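Local coordinates for protein MSM0273 (Mycobacterium smegmatis, PDB 5L37) that forms pentamers in the protein shell of the RMM bacterial microcompartment, where, as in related EutN/CcmL proteins, it probably closes the vertices, at residues L25-E30 with S34-F39; V57-S60 with P66-I69. One frame throughout, in Å; residues are numbered along the deposited sequence.

Contact 1: residues L25-E30 with S34-F39; sequences LEVEVE and SRMIAF
L25 and A38 form a hydrogen-bonded pair of an antiparallel hairpin, L25 N giving its hydrogen to A38 O and A38 N returning one to L25 O, both at 2.8 Å. E26 follows on the other face, in a non-hydrogen-bonded pair with I37, whose CD1 lies against E26 CB. With CG anti to the backbone N (chi1 -175°), the extended glutamate chain carries its carboxylate toward R35, and OE1 sits near the guanidinium plane, at its edge, 2.8 Å from R35 NH1. The two planes stand 76° apart and the hydrogen bond within this salt bridge is weak; the hydroxyl OG1 of T7, on the adjoining strand 2-9, makes a further hydrogen bond to E26 OE1. V27 turns back to the face of L25, A38 and M36: its CG2 meets M36 CG at 3.6 Å, and its backbone exchanges two hydrogen bonds with that of M36. E28 supplies the other arm of the charge network, OE1 standing 3.1 Å from R35 NH2 in a second salt bridge with a weak bond, so that R35 is held by a carboxylate at each terminal nitrogen. At V29 the ladder reaches its last rung, N to S34 O at 2.8 Å, while CG2 touches M36 CE, which the bend in the methionine chain (chi3 72°) brings round. Apolar side chains thus gather on one face, while the other carries a Glu-Arg-Glu network beside I37, in a two-stranded antiparallel hairpin of the OB-like beta-barrel of EutN/CcmL shell proteins.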
loop_
_atom_site.group_PDB
_atom_site.type_symbol
_atom_site.label_atom_id
_atom_site.label_comp_id
_atom_site.label_asym_id
_atom_site.label_seq_id
_atom_site.Cartn_x
_atom_site.Cartn_y
_atom_site.Cartn_z
ATOM N N LEU C 25 0.238 19.149 5.535
ATOM C CA LEU C 25 -0.761 19.911 4.782
ATOM C C LEU C 25 -1.957 19.039 4.484
ATOM O O LEU C 25 -1.819 17.856 4.111
ATOM C CB LEU C 25 -0.160 20.443 3.456
ATOM C CG LEU C 25 1.079 21.384 3.597
ATOM C CD1 LEU C 25 1.517 21.874 2.193
ATOM C CD2 LEU C 25 0.815 22.561 4.527
ATOM N N GLU C 26 -3.136 19.611 4.646
ATOM C CA GLU C 26 -4.324 18.927 4.165
ATOM C C GLU C 26 -4.400 19.141 2.643
ATOM O O GLU C 26 -4.160 20.247 2.168
ATOM C CB GLU C 26 -5.587 19.451 4.843
ATOM C CG GLU C 26 -6.820 18.642 4.428
ATOM C CD GLU C 26 -8.089 19.134 5.064
ATOM O OE1 GLU C 26 -8.596 20.195 4.633
ATOM O OE2 GLU C 26 -8.574 18.457 5.997
ATOM N N VAL C 27 -4.686 18.072 1.901
ATOM C CA VAL C 27 -4.796 18.144 0.442
ATOM C C VAL C 27 -6.080 17.439 0.032
ATOM O O VAL C 27 -6.581 16.585 0.758
ATOM C CB VAL C 27 -3.590 17.501 -0.285
ATOM C CG1 VAL C 27 -2.276 18.168 0.177
ATOM C CG2 VAL C 27 -3.554 15.934 -0.093
ATOM N N GLU C 28 -6.591 17.801 -1.131
ATOM C CA GLU C 28 -7.761 17.171 -1.699
ATOM C C GLU C 28 -7.358 16.576 -3.040
ATOM O O GLU C 28 -6.812 17.275 -3.909
ATOM C CB GLU C 28 -8.879 18.187 -1.865
ATOM C CG GLU C 28 -10.086 17.633 -2.539
ATOM C CD GLU C 28 -11.255 18.579 -2.489
ATOM O OE1 GLU C 28 -11.132 19.702 -1.944
ATOM O OE2 GLU C 28 -12.304 18.197 -3.035
ATOM N N VAL C 29 -7.597 15.289 -3.195
ATOM C CA VAL C 29 -7.176 14.592 -4.399
ATOM C C VAL C 29 -8.067 14.999 -5.561
ATOM O O VAL C 29 -9.293 15.040 -5.436
ATOM C CB VAL C 29 -7.210 13.047 -4.192
ATOM C CG1 VAL C 29 -6.785 12.335 -5.466
ATOM C CG2 VAL C 29 -6.281 12.654 -3.079
ATOM N N GLU C 30 -7.442 15.313 -6.697
ATOM C CA GLU C 30 -8.160 15.811 -7.863
ATOM C C GLU C 30 -9.089 14.696 -8.356
ATOM O O GLU C 30 -8.717 13.529 -8.370
ATOM C CB GLU C 30 -7.162 16.163 -8.984
ATOM C CG GLU C 30 -6.218 17.348 -8.778
ATOM C CD GLU C 30 -6.856 18.708 -8.689
ATOM O OE1 GLU C 30 -8.101 18.825 -8.779
ATOM O OE2 GLU C 30 -6.075 19.673 -8.538
ATOM N N SER C 34 -11.226 13.080 -2.403
ATOM C CA SER C 34 -10.758 12.518 -1.136
ATOM C C SER C 34 -9.757 13.411 -0.469
ATOM O O SER C 34 -8.923 13.996 -1.133
ATOM C CB SER C 34 -10.128 11.138 -1.313
ATOM O OG SER C 34 -11.112 10.208 -1.711
ATOM N N ARG C 35 -9.797 13.452 0.861
ATOM C CA ARG C 35 -8.800 14.238 1.554
ATOM C C ARG C 35 -7.795 13.365 2.283
ATOM O O ARG C 35 -8.096 12.241 2.703
ATOM C CB ARG C 35 -9.468 15.207 2.522
ATOM C CG ARG C 35 -10.230 16.277 1.741
ATOM C CD ARG C 35 -10.714 17.445 2.558
ATOM N NE ARG C 35 -11.266 18.435 1.631
ATOM C CZ ARG C 35 -11.327 19.742 1.867
ATOM N NH1 ARG C 35 -10.819 20.238 2.987
ATOM N NH2 ARG C 35 -11.845 20.561 0.959
ATOM N N MET C 36 -6.585 13.893 2.397
ATOM C CA MET C 36 -5.554 13.268 3.224
ATOM C C MET C 36 -4.580 14.331 3.694
ATOM O O MET C 36 -4.672 15.510 3.313
ATOM C CB MET C 36 -4.791 12.157 2.465
ATOM C CG MET C 36 -3.757 12.694 1.515
ATOM S SD MET C 36 -2.882 11.395 0.549
ATOM C CE MET C 36 -4.199 10.935 -0.528
ATOM N N ILE C 37 -3.680 13.933 4.584
ATOM C CA ILE C 37 -2.624 14.804 5.070
ATOM C C ILE C 37 -1.310 14.349 4.473
ATOM O O ILE C 37 -0.911 13.171 4.610
ATOM C CB ILE C 37 -2.534 14.813 6.654
ATOM C CG1 ILE C 37 -3.912 15.135 7.291
ATOM C CG2 ILE C 37 -1.388 15.758 7.126
ATOM C CD1 ILE C 37 -4.597 16.357 6.763
ATOM N N ALA C 38 -0.632 15.291 3.812
ATOM C CA ALA C 38 0.645 14.998 3.196
ATOM C C ALA C 38 1.727 15.834 3.806
ATOM O O ALA C 38 1.483 16.996 4.177
ATOM C CB ALA C 38 0.593 15.254 1.655
ATOM N N PHE C 39 2.928 15.276 3.897
ATOM C CA PHE C 39 4.076 16.022 4.404
ATOM C C PHE C 39 4.659 16.888 3.304
ATOM O O PHE C 39 4.687 16.481 2.154
ATOM C CB PHE C 39 5.154 15.061 4.946
ATOM C CG PHE C 39 6.099 15.712 5.883
ATOM C CD1 PHE C 39 5.672 16.023 7.158
ATOM C CD2 PHE C 39 7.418 16.023 5.511
ATOM C CE1 PHE C 39 6.520 16.643 8.072
ATOM C CE2 PHE C 39 8.293 16.650 6.412
ATOM C CZ PHE C 39 7.835 16.963 7.698
#

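Contact 2: residues V57-S60 with P66-I69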
loop_
_atom_site.group_PDB
_atom_site.type_symbol
_atom_site.label_atom_id
_atom_site.label_comp_id
_atom_site.label_asym_id
_atom_site.label_seq_id
_atom_site.Cartn_x
_atom_site.Cartn_y
_atom_site.Cartn_z
ATOM N N VAL C 57 7.816 4.905 0.224
ATOM C CA VAL C 57 8.731 5.747 -0.558
ATOM C C VAL C 57 8.699 7.202 -0.065
ATOM O O VAL C 57 9.684 7.929 -0.249
ATOM C CB VAL C 57 8.440 5.704 -2.086
ATOM C CG1 VAL C 57 8.405 4.233 -2.587
ATOM C CG2 VAL C 57 7.171 6.457 -2.456
ATOM N N ALA C 58 7.610 7.614 0.580
ATOM C CA ALA C 58 7.576 8.970 1.171
ATOM C C ALA C 58 8.574 9.113 2.317
ATOM O O ALA C 58 9.349 10.056 2.371
ATOM C CB ALA C 58 6.144 9.295 1.652
ATOM N N SER C 59 8.692 8.078 3.133
ATOM C CA SER C 59 9.610 8.084 4.260
ATOM C C SER C 59 11.059 7.891 3.770
ATOM O O SER C 59 12.006 8.502 4.296
ATOM C CB SER C 59 9.186 6.950 5.227
ATOM O OG SER C 59 10.148 6.670 6.227
ATOM N N SER C 60 11.260 7.024 2.786
ATOM C CA SER C 60 12.630 6.696 2.424
ATOM C C SER C 60 13.355 7.845 1.710
ATOM O O SER C 60 14.570 7.770 1.527
ATOM C CB SER C 60 12.674 5.399 1.587
ATOM O OG SER C 60 12.042 5.541 0.325
ATOM N N PRO C 66 14.279 6.548 9.480
ATOM C CA PRO C 66 13.096 6.667 8.612
ATOM C C PRO C 66 11.914 7.314 9.338
ATOM O O PRO C 66 11.379 6.747 10.325
ATOM C CB PRO C 66 12.772 5.209 8.242
ATOM C CG PRO C 66 13.430 4.362 9.345
ATOM C CD PRO C 66 14.677 5.138 9.696
ATOM N N PRO C 67 11.451 8.474 8.829
ATOM C CA PRO C 67 10.333 9.074 9.575
ATOM C C PRO C 67 9.004 8.387 9.323
ATOM O O PRO C 67 8.793 7.775 8.258
ATOM C CB PRO C 67 10.267 10.493 9.059
ATOM C CG PRO C 67 10.833 10.427 7.646
ATOM C CD PRO C 67 11.901 9.328 7.720
ATOM N N PRO C 68 8.079 8.541 10.265
ATOM C CA PRO C 68 6.784 7.869 10.170
ATOM C C PRO C 68 5.806 8.660 9.288
ATOM O O PRO C 68 4.760 9.153 9.743
ATOM C CB PRO C 68 6.331 7.808 11.631
ATOM C CG PRO C 68 6.866 9.117 12.208
ATOM C CD PRO C 68 8.213 9.362 11.500
ATOM N N ILE C 69 6.172 8.759 8.002
ATOM C CA ILE C 69 5.471 9.586 7.024
ATOM C C ILE C 69 5.097 8.698 5.847
ATOM O O ILE C 69 5.996 8.030 5.276
ATOM C CB ILE C 69 6.417 10.737 6.551
ATOM C CG1 ILE C 69 6.723 11.657 7.735
ATOM C CG2 ILE C 69 5.835 11.498 5.361
ATOM C CD1 ILE C 69 5.502 12.341 8.255
#
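A short helical turn bound to a proline-rich loop forms this contact, which lies at the subunit interface of the EutN/CcmL pentamer and turns on one buried serine, S59. Its hydroxyl, anti to the backbone N (chi1 168°), reaches over to the loop and donates to the carbonyl oxygen of P67. The bond from S59 OG to P67 O is 2.7 Å long, and the hydroxyl lies in the carbonyl plane, on a lone pair, with a C=O...O angle of 140°. The same acceptor also receives a weak bond from the amide of I69, closing an inverse gamma turn centred on P68; one carbonyl therefore serves both the turn and the helix. Carbon also presses on the hydroxyl: P66 CB approaches to 3.6 Å from S59 OG, and the ring of P67 brings its CD to 3.5 Å from that oxygen. Two successive prolines thus crowd the hydroxyl, while its proton is spent on the carbonyl of the second. In the same chain P67 also packs on P20 and F62. In the pentamer, S59 rests on V57 of a second subunit and P68 on W61 of that subunit, so the loop is covered from outside its own chain. Farther along, I69 O lies 3.4 Å from S59 CB, and the methyl of A58 meets the branch methyl of I69, CB to CG2, at 4.3 Å.

In the fold
Along the chain contact 1 is complete before contact 2 begins, and both belong to the same EutN/CcmL fold, their centres about 17 Å apart. The hairpin of 25-30 and 34-39 supplies the two strands at one end of the order in this chain's five-stranded antiparallel sheet; 57-60 and 66-69 belong to the connection in sequence between the strands at the other end, 49-54 and 71-76. They nevertheless meet where F39 CB packs on I69 CG2 at 3.7 Å, and a backbone hydrogen bond between F39 and A71 joins the hairpin to strand 71-76, consistent with closure of an OB-like barrel. Both contacts also touch the second subunit, so hairpin and helix-loop unit share in building the pentamer.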